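Local coordinates for phosphate-specific transport system accessory protein PhoU homolog (Pseudomonas aeruginosa, PDB 4Q25) that probably takes part in regulating phosphate uptake as a homodimeric, all-helical accessory protein of the phosphate-specific transport system, at residues F151-D163 with G205-V219. Numbering follows the deposited sequence.
Sequences FDADLALSVAQYD and GDHARNIAELVIYLV
Ala156 CB and Ala212 CB meet 4.1 Å apart and illustrate how small residues let two antiparallel helices pack closely: the axes of the two segments approach to 8.2 Å, their N-to-C directions 149° apart. Ala212 CB is the bump here, pressing on the facing backbone 3.3 Å from Ala156 O and flanked by Val159 CG1. Ala156 CB in turn settles in a hollow floored by Ala212 O and rimmed by Val215 CG1 and Ile216 CG1; Ile216 then puts CD1 near Leu157 CA. One turn earlier Ala153 CB fits against Ile216 and lies 3.9 Å from Val219 CB. Asp152 OD1 caps this helix through Leu155 N, while OD2 pairs with Arg150. Beyond it Val219 CG2 lies 3.3 Å from Phe151 O, and Leu218 CD2 meets the Phe151 ring edge. Val215 also touches Phe148 of helix 127-149, a third helix of the PhoU bundle.

At the other end packing gives way to charge. Arg209 CG lies 3.6 Å from Ala160 CA; bends at chi2 and chi3 then turn a guanidinium face to Asp163 OD2, 3.1 Å from Arg209 NH2, the planes 82° apart. Asn210 OD1, bonded in plane by NH1, steadies the group. Asp163 OD2 and Asp206 OD1, two acceptors, stand 2.9 Å apart near Asp167, so a proton may be shared or Arg209 may offset the charge. Asp163 and Asp167 fit the (E/D)xxxD spacing that binds metal in PhoU relatives.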
loop_
_atom_site.group_PDB
_atom_site.type_symbol
_atom_site.label_atom_id
_atom_site.label_comp_id
_atom_site.label_asym_id
_atom_site.label_seq_id
_atom_site.Cartn_x
_atom_site.Cartn_y
_atom_site.Cartn_z
ATOM N N PHE A 151 -0.085 24.612 -6.505
ATOM C CA PHE A 151 1.072 24.360 -7.351
ATOM C C PHE A 151 2.339 24.814 -6.646
ATOM O O PHE A 151 3.248 25.362 -7.281
ATOM C CB PHE A 151 0.932 25.113 -8.690
ATOM C CG PHE A 151 -0.414 24.966 -9.329
ATOM C CD1 PHE A 151 -0.698 23.880 -10.146
ATOM C CD2 PHE A 151 -1.403 25.906 -9.100
ATOM C CE1 PHE A 151 -1.943 23.737 -10.723
ATOM C CE2 PHE A 151 -2.652 25.771 -9.677
ATOM C CZ PHE A 151 -2.923 24.680 -10.486
ATOM N N ASP A 152 2.389 24.594 -5.334
ATOM C CA ASP A 152 3.460 25.103 -4.495
ATOM C C ASP A 152 4.470 23.996 -4.197
ATOM O O ASP A 152 4.360 23.273 -3.193
ATOM C CB ASP A 152 2.826 25.670 -3.225
ATOM C CG ASP A 152 3.827 26.299 -2.287
ATOM O OD1 ASP A 152 5.035 25.937 -2.345
ATOM O OD2 ASP A 152 3.370 27.141 -1.466
ATOM N N ALA A 153 5.463 23.863 -5.066
ATOM C CA ALA A 153 6.455 22.816 -4.913
ATOM C C ALA A 153 7.475 23.091 -3.816
ATOM O O ALA A 153 8.314 22.233 -3.533
ATOM C CB ALA A 153 7.166 22.541 -6.231
ATOM N N ASP A 154 7.403 24.263 -3.191
ATOM C CA ASP A 154 8.258 24.573 -2.030
ATOM C C ASP A 154 7.698 23.844 -0.813
ATOM O O ASP A 154 8.401 23.093 -0.174
ATOM C CB ASP A 154 8.305 26.091 -1.735
ATOM C CG ASP A 154 8.414 26.945 -2.998
ATOM O OD1 ASP A 154 9.124 26.521 -3.941
ATOM O OD2 ASP A 154 7.782 28.029 -3.036
ATOM N N LEU A 155 6.427 24.092 -0.502
ATOM C CA LEU A 155 5.736 23.410 0.576
ATOM C C LEU A 155 5.871 21.896 0.408
ATOM O O LEU A 155 6.265 21.178 1.333
ATOM C CB LEU A 155 4.259 23.787 0.573
ATOM C CG LEU A 155 3.444 23.171 1.700
ATOM C CD1 LEU A 155 4.150 23.352 3.045
ATOM C CD2 LEU A 155 2.046 23.780 1.746
ATOM N N ALA A 156 5.591 21.445 -0.810
ATOM C CA ALA A 156 5.625 20.043 -1.162
ATOM C C ALA A 156 6.936 19.430 -0.802
ATOM O O ALA A 156 6.978 18.290 -0.292
ATOM C CB ALA A 156 5.369 19.861 -2.648
ATOM N N LEU A 157 8.012 20.169 -1.067
ATOM C CA LEU A 157 9.349 19.641 -0.799
ATOM C C LEU A 157 9.538 19.358 0.683
ATOM O O LEU A 157 10.109 18.330 1.052
ATOM C CB LEU A 157 10.452 20.596 -1.294
ATOM C CG LEU A 157 11.893 20.223 -0.919
ATOM C CD1 LEU A 157 12.209 18.773 -1.266
ATOM C CD2 LEU A 157 12.911 21.160 -1.584
ATOM N N SER A 158 9.063 20.269 1.526
ATOM C CA SER A 158 9.270 20.149 2.970
ATOM C C SER A 158 8.450 18.982 3.559
ATOM O O SER A 158 8.938 18.241 4.415
ATOM C CB SER A 158 8.913 21.448 3.655
ATOM O OG SER A 158 7.700 21.915 3.121
ATOM N N VAL A 159 7.219 18.819 3.072
ATOM C CA VAL A 159 6.423 17.624 3.355
ATOM C C VAL A 159 7.251 16.372 3.126
ATOM O O VAL A 159 7.503 15.566 4.057
ATOM C CB VAL A 159 5.162 17.566 2.497
ATOM C CG1 VAL A 159 4.484 16.210 2.630
ATOM C CG2 VAL A 159 4.203 18.675 2.901
ATOM N N ALA A 160 7.711 16.215 1.899
ATOM C CA ALA A 160 8.529 15.055 1.552
ATOM C C ALA A 160 9.728 14.890 2.476
ATOM O O ALA A 160 10.093 13.770 2.848
ATOM C CB ALA A 160 8.989 15.156 0.101
ATOM N N GLN A 161 10.344 16.003 2.853
ATOM C CA GLN A 161 11.491 15.962 3.755
ATOM C C GLN A 161 11.089 15.597 5.169
ATOM O O GLN A 161 11.852 14.959 5.883
ATOM C CB GLN A 161 12.191 17.323 3.793
ATOM C CG GLN A 161 13.031 17.643 2.566
ATOM C CD GLN A 161 13.398 19.123 2.497
ATOM O OE1 GLN A 161 12.813 19.955 3.200
ATOM N NE2 GLN A 161 14.361 19.461 1.632
ATOM N N TYR A 162 9.903 16.019 5.593
ATOM C CA TYR A 162 9.467 15.735 6.956
ATOM C C TYR A 162 9.158 14.254 7.187
ATOM O O TYR A 162 9.050 13.829 8.334
ATOM C CB TYR A 162 8.246 16.554 7.324
ATOM C CG TYR A 162 8.084 16.720 8.821
ATOM C CD1 TYR A 162 8.912 17.594 9.536
ATOM C CD2 TYR A 162 7.107 16.015 9.525
ATOM C CE1 TYR A 162 8.780 17.748 10.902
ATOM C CE2 TYR A 162 6.963 16.172 10.893
ATOM C CZ TYR A 162 7.797 17.044 11.577
ATOM O OH TYR A 162 7.645 17.216 12.934
ATOM N N ASP A 163 9.012 13.490 6.100
ATOM C CA ASP A 163 8.714 12.080 6.187
ATOM C C ASP A 163 9.858 11.347 6.817
ATOM O O ASP A 163 9.647 10.355 7.484
ATOM C CB ASP A 163 8.417 11.472 4.814
ATOM C CG ASP A 163 7.771 10.098 4.920
ATOM O OD1 ASP A 163 6.946 9.919 5.818
ATOM O OD2 ASP A 163 8.068 9.204 4.115
ATOM N N GLY A 205 1.909 8.854 6.245
ATOM C CA GLY A 205 2.928 9.842 5.976
ATOM C C GLY A 205 3.735 9.531 4.735
ATOM O O GLY A 205 4.087 10.442 4.005
ATOM N N ASP A 206 4.055 8.256 4.508
ATOM C CA ASP A 206 4.691 7.856 3.246
ATOM C C ASP A 206 3.832 8.265 2.048
ATOM O O ASP A 206 4.364 8.789 1.091
ATOM C CB ASP A 206 4.965 6.361 3.202
ATOM C CG ASP A 206 5.982 5.925 4.208
ATOM O OD1 ASP A 206 6.591 6.783 4.902
ATOM O OD2 ASP A 206 6.131 4.695 4.329
ATOM N N HIS A 207 2.509 8.076 2.115
ATOM C CA HIS A 207 1.635 8.463 1.000
ATOM C C HIS A 207 1.449 9.990 0.823
ATOM O O HIS A 207 1.271 10.488 -0.286
ATOM C CB HIS A 207 0.273 7.782 1.112
ATOM C CG HIS A 207 0.319 6.307 0.872
ATOM N ND1 HIS A 207 0.430 5.768 -0.387
ATOM C CD2 HIS A 207 0.229 5.260 1.728
ATOM C CE1 HIS A 207 0.432 4.451 -0.290
ATOM N NE2 HIS A 207 0.335 4.124 0.986
ATOM N N ALA A 208 1.449 10.727 1.913
ATOM C CA ALA A 208 1.452 12.175 1.823
ATOM C C ALA A 208 2.701 12.647 1.091
ATOM O O ALA A 208 2.634 13.539 0.270
ATOM C CB ALA A 208 1.417 12.796 3.208
ATOM N N ARG A 209 3.828 12.033 1.410
ATOM C CA ARG A 209 5.102 12.294 0.769
ATOM C C ARG A 209 5.036 12.001 -0.705
ATOM O O ARG A 209 5.486 12.813 -1.494
ATOM C CB ARG A 209 6.211 11.472 1.421
ATOM C CG ARG A 209 7.590 11.633 0.824
ATOM C CD ARG A 209 8.022 10.398 0.055
ATOM N NE ARG A 209 8.613 9.393 0.931
ATOM C CZ ARG A 209 8.257 8.106 0.976
ATOM N NH1 ARG A 209 7.296 7.625 0.185
ATOM N NH2 ARG A 209 8.875 7.286 1.830
ATOM N N ASN A 210 4.472 10.851 -1.079
ATOM C CA ASN A 210 4.290 10.533 -2.510
ATOM C C ASN A 210 3.462 11.589 -3.239
ATOM O O ASN A 210 3.817 11.985 -4.346
ATOM C CB ASN A 210 3.638 9.179 -2.736
ATOM C CG ASN A 210 4.448 8.029 -2.174
ATOM O OD1 ASN A 210 5.653 8.129 -1.985
ATOM N ND2 ASN A 210 3.783 6.921 -1.919
ATOM N N ILE A 211 2.367 12.035 -2.632
ATOM C CA ILE A 211 1.524 13.042 -3.273
ATOM C C ILE A 211 2.262 14.369 -3.409
ATOM O O ILE A 211 2.001 15.129 -4.338
ATOM C CB ILE A 211 0.239 13.288 -2.497
ATOM C CG1 ILE A 211 -0.635 12.040 -2.537
ATOM C CG2 ILE A 211 -0.510 14.479 -3.067
ATOM C CD1 ILE A 211 -1.731 12.060 -1.495
ATOM N N ALA A 212 3.168 14.637 -2.470
ATOM C CA ALA A 212 3.995 15.836 -2.520
ATOM C C ALA A 212 4.954 15.765 -3.707
ATOM O O ALA A 212 5.120 16.737 -4.446
ATOM C CB ALA A 212 4.761 16.021 -1.212
ATOM N N GLU A 213 5.552 14.597 -3.889
ATOM C CA GLU A 213 6.509 14.369 -4.951
ATOM C C GLU A 213 5.838 14.476 -6.318
ATOM O O GLU A 213 6.459 14.913 -7.297
ATOM C CB GLU A 213 7.219 13.030 -4.757
ATOM C CG GLU A 213 8.336 13.121 -3.720
ATOM C CD GLU A 213 8.903 11.772 -3.256
ATOM O OE1 GLU A 213 8.305 10.687 -3.456
ATOM O OE2 GLU A 213 9.984 11.795 -2.647
ATOM N N LEU A 214 4.557 14.130 -6.374
ATOM C CA LEU A 214 3.786 14.284 -7.599
ATOM C C LEU A 214 3.561 15.761 -7.903
ATOM O O LEU A 214 3.511 16.155 -9.067
ATOM C CB LEU A 214 2.446 13.554 -7.507
ATOM C CG LEU A 214 2.544 12.028 -7.483
ATOM C CD1 LEU A 214 1.245 11.379 -7.038
ATOM C CD2 LEU A 214 2.924 11.487 -8.841
ATOM N N VAL A 215 3.414 16.567 -6.856
ATOM C CA VAL A 215 3.227 18.012 -7.010
ATOM C C VAL A 215 4.523 18.660 -7.504
ATOM O O VAL A 215 4.502 19.632 -8.249
ATOM C CB VAL A 215 2.738 18.677 -5.700
ATOM C CG1 VAL A 215 2.672 20.200 -5.838
ATOM C CG2 VAL A 215 1.355 18.145 -5.323
ATOM N N ILE A 216 5.645 18.097 -7.094
ATOM C CA ILE A 216 6.937 18.565 -7.553
ATOM C C ILE A 216 7.040 18.319 -9.056
ATOM O O ILE A 216 7.308 19.243 -9.838
ATOM C CB ILE A 216 8.070 17.851 -6.792
ATOM C CG1 ILE A 216 8.197 18.458 -5.390
ATOM C CG2 ILE A 216 9.383 17.977 -7.535
ATOM C CD1 ILE A 216 9.065 17.664 -4.442
ATOM N N TYR A 217 6.821 17.065 -9.443
ATOM C CA TYR A 217 6.839 16.648 -10.841
ATOM C C TYR A 217 5.894 17.507 -11.660
ATOM O O TYR A 217 6.259 17.984 -12.716
ATOM C CB TYR A 217 6.500 15.143 -10.953
ATOM C CG TYR A 217 5.889 14.705 -12.259
ATOM C CD1 TYR A 217 6.685 14.321 -13.337
ATOM C CD2 TYR A 217 4.505 14.668 -12.416
ATOM C CE1 TYR A 217 6.116 13.914 -14.535
ATOM C CE2 TYR A 217 3.928 14.265 -13.607
ATOM C CZ TYR A 217 4.731 13.888 -14.660
ATOM O OH TYR A 217 4.142 13.501 -15.840
ATOM N N LEU A 218 4.694 17.713 -11.152
ATOM C CA LEU A 218 3.718 18.592 -11.771
ATOM C C LEU A 218 4.298 19.985 -12.027
ATOM O O LEU A 218 4.180 20.515 -13.144
ATOM C CB LEU A 218 2.485 18.704 -10.875
ATOM C CG LEU A 218 1.169 19.315 -11.359
ATOM C CD1 LEU A 218 0.173 19.325 -10.210
ATOM C CD2 LEU A 218 1.315 20.731 -11.892
ATOM N N VAL A 219 4.919 20.578 -11.004
ATOM C CA VAL A 219 5.343 21.974 -11.083
ATOM C C VAL A 219 6.690 22.100 -11.793
ATOM O O VAL A 219 6.754 22.698 -12.853
ATOM C CB VAL A 219 5.346 22.656 -9.695
ATOM C CG1 VAL A 219 6.022 24.022 -9.743
ATOM C CG2 VAL A 219 3.918 22.810 -9.183
#